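Local coordinates for protection of telomeres protein 1 (PDB 4HJ7), which binds single-stranded telomeric DNA of consensus GGTTAC, protects the 3' overhang of fission yeast chromosome ends and regulates telomerase and telomere length, at residues Pro13-Ser18 and Asn93-Ile98. The protein carries 1 engineered substitution. Sequence-based numbering, arbitrary orientation.
With nucleotides of chain B.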
ATOM      1  N   PRO A  13      -6.917  -7.938   9.272  1.00 27.99           N
ATOM      2  CA  PRO A  13      -8.104  -7.616   8.483  1.00 27.25           C
ATOM      3  C   PRO A  13      -9.164  -6.878   9.306  1.00 25.72           C
ATOM      4  O   PRO A  13      -9.328  -7.123  10.505  1.00 23.47           O
ATOM      5  CB  PRO A  13      -8.625  -8.996   8.051  1.00 27.59           C
ATOM      6  CG  PRO A  13      -7.442  -9.900   8.160  1.00 31.05           C
ATOM      7  CD  PRO A  13      -6.630  -9.382   9.294  1.00 28.94           C
ATOM      8  N   HIS A  14      -9.870  -5.958   8.657  1.00 23.04           N
ATOM      9  CA  HIS A  14     -11.101  -5.413   9.216  1.00 18.50           C
ATOM     10  C   HIS A  14     -10.843  -4.525  10.427  1.00 24.25           C
ATOM     11  O   HIS A  14     -11.633  -4.496  11.370  1.00 25.54           O
ATOM     12  CB  HIS A  14     -12.051  -6.564   9.578  1.00 17.42           C
ATOM     13  CG  HIS A  14     -12.253  -7.541   8.464  1.00 20.13           C
ATOM     14  ND1 HIS A  14     -11.981  -8.889   8.593  1.00 18.57           N
ATOM     15  CD2 HIS A  14     -12.704  -7.368   7.200  1.00 17.81           C
ATOM     16  CE1 HIS A  14     -12.260  -9.500   7.456  1.00 21.52           C
ATOM     17  NE2 HIS A  14     -12.695  -8.601   6.592  1.00 19.98           N
ATOM     18  N   GLN A  15      -9.720  -3.817  10.415  1.00 19.29           N
ATOM     19  CA  GLN A  15      -9.444  -2.833  11.448  1.00 24.36           C
ATOM     20  C   GLN A  15      -8.886  -1.613  10.748  1.00 26.88           C
ATOM     21  O   GLN A  15      -8.132  -1.745   9.790  1.00 27.43           O
ATOM     22  CB  GLN A  15      -8.432  -3.365  12.469  1.00 26.25           C
ATOM     23  CG  GLN A  15      -8.918  -4.549  13.316  1.00 41.39           C
ATOM     24  CD  GLN A  15      -9.992  -4.173  14.347  1.00 46.78           C
ATOM     25  OE1 GLN A  15     -11.043  -3.609  14.008  1.00 45.09           O
ATOM     26  NE2 GLN A  15      -9.731  -4.503  15.614  1.00 47.05           N
ATOM     27  N   ARG A  16      -9.270  -0.433  11.211  1.00 19.06           N
ATOM     28  CA  ARG A  16      -8.713   0.800  10.689  1.00 21.42           C
ATOM     29  C   ARG A  16      -7.243   0.839  11.089  1.00 21.70           C
ATOM     30  O   ARG A  16      -6.898   0.478  12.220  1.00 24.03           O
ATOM     31  CB  ARG A  16      -9.483   1.988  11.275  1.00 27.69           C
ATOM     32  CG  ARG A  16      -8.808   3.333  11.153  1.00 29.13           C
ATOM     33  CD  ARG A  16      -9.647   4.460  11.783  1.00 37.28           C
ATOM     34  NE  ARG A  16      -9.794   4.304  13.230  1.00 35.62           N
ATOM     35  CZ  ARG A  16      -8.866   4.648  14.121  1.00 45.48           C
ATOM     36  NH1 ARG A  16      -7.711   5.172  13.719  1.00 43.53           N
ATOM     37  NH2 ARG A  16      -9.084   4.467  15.418  1.00 42.87           N
ATOM     38  N   CYS A  17      -6.373   1.247  10.164  1.00 20.52           N
ATOM     39  CA  CYS A  17      -4.940   1.322  10.464  1.00 18.71           C
ATOM     40  C   CYS A  17      -4.249   2.461   9.735  1.00 15.28           C
ATOM     41  O   CYS A  17      -4.805   3.042   8.805  1.00 15.99           O
ATOM     42  CB  CYS A  17      -4.237   0.002  10.120  1.00 21.26           C
ATOM     43  SG  CYS A  17      -4.288  -0.458   8.367  1.00 23.95           S
ATOM     44  N   SER A  18      -3.028   2.756  10.173  1.00 16.08           N
ATOM     45  CA  SER A  18      -2.217   3.834   9.618  1.00 19.08           C
ATOM     46  C   SER A  18      -0.800   3.314   9.463  1.00 14.80           C
ATOM     47  O   SER A  18      -0.312   2.612  10.332  1.00 17.58           O
ATOM     48  CB  SER A  18      -2.224   5.058  10.544  1.00 20.14           C
ATOM     49  OG  SER A  18      -3.529   5.624  10.646  1.00 16.44           O
ATOM     50  N   ASN A  93      -5.812   5.884   8.818  1.00 16.47           N
ATOM     51  CA  ASN A  93      -7.186   5.477   9.107  1.00 18.73           C
ATOM     52  C   ASN A  93      -7.855   4.795   7.926  1.00 19.83           C
ATOM     53  O   ASN A  93      -9.040   5.003   7.667  1.00 17.46           O
ATOM     54  CB  ASN A  93      -7.992   6.698   9.554  1.00 20.11           C
ATOM     55  CG  ASN A  93      -7.330   7.416  10.708  1.00 23.22           C
ATOM     56  OD1 ASN A  93      -6.931   6.786  11.683  1.00 20.46           O
ATOM     57  ND2 ASN A  93      -7.173   8.732  10.589  1.00 23.78           N
ATOM     58  N   VAL A  94      -7.086   3.987   7.204  1.00 17.08           N
ATOM     59  CA  VAL A  94      -7.613   3.257   6.060  1.00 18.83           C
ATOM     60  C   VAL A  94      -8.159   1.899   6.503  1.00 19.46           C
ATOM     61  O   VAL A  94      -7.753   1.376   7.527  1.00 21.01           O
ATOM     62  CB  VAL A  94      -6.540   3.089   4.979  1.00 17.29           C
ATOM     63  CG1 VAL A  94      -6.123   4.466   4.461  1.00 17.15           C
ATOM     64  CG2 VAL A  94      -5.323   2.364   5.533  1.00 15.08           C
ATOM     65  N   ARG A  95      -9.104   1.345   5.751  1.00 18.06           N
ATOM     66  CA  ARG A  95      -9.682   0.051   6.123  1.00 19.07           C
ATOM     67  C   ARG A  95      -9.060  -1.092   5.319  1.00 19.69           C
ATOM     68  O   ARG A  95      -8.535  -0.877   4.230  1.00 17.35           O
ATOM     69  CB  ARG A  95     -11.207   0.067   5.938  1.00 25.68           C
ATOM     70  CG  ARG A  95     -11.984   0.813   7.035  1.00 36.69           C
ATOM     71  CD  ARG A  95     -12.077   0.017   8.351  1.00 38.73           C
ATOM     72  NE  ARG A  95     -12.760  -1.273   8.198  1.00 39.79           N
ATOM     73  CZ  ARG A  95     -13.078  -2.084   9.208  1.00 38.10           C
ATOM     74  NH1 ARG A  95     -12.779  -1.724  10.454  1.00 25.17           N
ATOM     75  NH2 ARG A  95     -13.701  -3.250   8.976  1.00 21.45           N
ATOM     76  N   THR A  96      -9.106  -2.300   5.871  1.00 15.28           N
ATOM     77  CA  THR A  96      -8.638  -3.477   5.149  1.00 16.90           C
ATOM     78  C   THR A  96      -9.757  -4.494   5.040  1.00 18.90           C
ATOM     79  O   THR A  96     -10.653  -4.548   5.884  1.00 19.34           O
ATOM     80  CB  THR A  96      -7.456  -4.143   5.857  1.00 22.67           C
ATOM     81  OG1 THR A  96      -7.825  -4.436   7.206  1.00 24.85           O
ATOM     82  CG2 THR A  96      -6.233  -3.227   5.861  1.00 24.61           C
ATOM     83  N   LYS A  97      -9.717  -5.299   3.988  1.00 16.02           N
ATOM     84  CA  LYS A  97     -10.703  -6.348   3.827  1.00 16.92           C
ATOM     85  C   LYS A  97     -10.017  -7.605   3.326  1.00 19.42           C
ATOM     86  O   LYS A  97      -8.807  -7.598   3.057  1.00 19.39           O
ATOM     87  CB  LYS A  97     -11.780  -5.913   2.829  1.00 18.39           C
ATOM     88  CG  LYS A  97     -11.218  -5.573   1.453  1.00 22.30           C
ATOM     89  CD  LYS A  97     -12.318  -5.343   0.428  1.00 28.07           C
ATOM     90  CE  LYS A  97     -12.963  -6.652   0.028  1.00 21.22           C
ATOM     91  NZ  LYS A  97     -13.713  -6.513  -1.233  1.00 29.41           N
ATOM     92  N   ILE A  98     -10.789  -8.682   3.207  1.00 12.78           N
ATOM     93  CA  ILE A  98     -10.286  -9.937   2.656  1.00 16.86           C
ATOM     94  C   ILE A  98     -10.971 -10.205   1.331  1.00 18.55           C
ATOM     95  O   ILE A  98     -12.203 -10.161   1.253  1.00 20.28           O
ATOM     96  CB  ILE A  98     -10.561 -11.115   3.606  1.00 20.27           C
ATOM     97  CG1 ILE A  98      -9.766 -10.944   4.899  1.00 19.11           C
ATOM     98  CG2 ILE A  98     -10.203 -12.443   2.925  1.00 18.78           C
ATOM     99  CD1 ILE A  98      -8.293 -11.048   4.703  1.00 24.78           C
TER
ATOM    100  P    DG B   2     -18.739  -4.570  -9.005  1.00 28.04           P
ATOM    101  OP1  DG B   2     -19.493  -4.263 -10.241  1.00 29.28           O
ATOM    102  OP2  DG B   2     -19.136  -5.703  -8.147  1.00 27.89           O
ATOM    103  O5'  DG B   2     -17.202  -4.760  -9.412  1.00 28.12           O
ATOM    104  C5'  DG B   2     -16.630  -3.869 -10.375  1.00 24.11           C
ATOM    105  C4'  DG B   2     -15.186  -4.277 -10.625  1.00 26.94           C
ATOM    106  O4'  DG B   2     -14.281  -3.614  -9.709  1.00 26.19           O
ATOM    107  C3'  DG B   2     -14.938  -5.770 -10.428  1.00 26.97           C
ATOM    108  O3'  DG B   2     -15.079  -6.407 -11.685  1.00 27.36           O
ATOM    109  C2'  DG B   2     -13.492  -5.857  -9.961  1.00 23.88           C
ATOM    110  C1'  DG B   2     -13.286  -4.527  -9.252  1.00 25.59           C
ATOM    111  N9   DG B   2     -13.401  -4.580  -7.803  1.00 25.29           N
ATOM    112  C8   DG B   2     -14.538  -4.372  -7.063  1.00 25.47           C
ATOM    113  N7   DG B   2     -14.346  -4.463  -5.779  1.00 25.47           N
ATOM    114  C5   DG B   2     -12.985  -4.744  -5.660  1.00 24.72           C
ATOM    115  C6   DG B   2     -12.187  -4.953  -4.509  1.00 19.58           C
ATOM    116  O6   DG B   2     -12.528  -4.918  -3.314  1.00 18.19           O
ATOM    117  N1   DG B   2     -10.855  -5.220  -4.843  1.00 18.80           N
ATOM    118  C2   DG B   2     -10.361  -5.274  -6.125  1.00 20.77           C
ATOM    119  N2   DG B   2      -9.056  -5.553  -6.251  1.00 17.95           N
ATOM    120  N3   DG B   2     -11.102  -5.072  -7.214  1.00 21.68           N
ATOM    121  C4   DG B   2     -12.394  -4.816  -6.900  1.00 22.23           C
TER
HETATM  122  O   HOH W   1     -11.329  -0.193  12.793  1.00 34.43           O
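Arg16 carries its CG opposite the backbone N (chi1 163°), and with chi2 extended its CG and CD run alongside Asn93; the bend at chi3 then turns the guanidinium so that NH1 meets OD1 of Asn93, whose CG lies beside its own backbone N (chi1 -54°). The two side chains point the same way, Arg16 CG resting 3.4 Å from Asn93 CA, and Arg16 NH1 donates to Asn93 OD1 over 2.7 Å. The bond is bent, with the donor tilted out of the carbonyl plane and the guanidinium and amide planes turned 60° apart. Asn93 ND2 is hydrogen-bonded to Asn117 O, outside the two segments, and the backbone N of Asn93 donates to Ser18 OG (2.9 Å) in a straighter bond. An alanine here would remove both side-chain hydrogen bonds, and is likely to leave the Arg16 guanidinium freer to swing and Asn117 O without this donor.

Next along, Cys17 and Val94 exchange backbone bonds, Cys17 N to Val94 O and Val94 N to Cys17 O. At Thr96 the hydroxyl accepts from His14 N (2.9 Å from OG1), with a weak second bond from that N to Thr96 O. Arg95 doubles back through bends at chi2 and chi3, bringing one guanidinium face over His14 CA and Gln15 N; a water in the plane of the Arg95 guanidinium, at its edge, accepts from Arg16 N and, weakly, from Arg95 NH1. Pro13 CG meets Ile98 CD1 at 3.7 Å.

From the same strand Lys97 NZ donates to O6 of DG2 of chain B (2.9 Å), so the pairing borders the DNA-binding surface. Asn93 and Val94 together face Cys17, a G1 beta bulge at the corner before 94-98, and the antiparallel, hydrogen-bonded Cys17-Val94 pair closes the OB barrel between first strand 17-28 and 94-98.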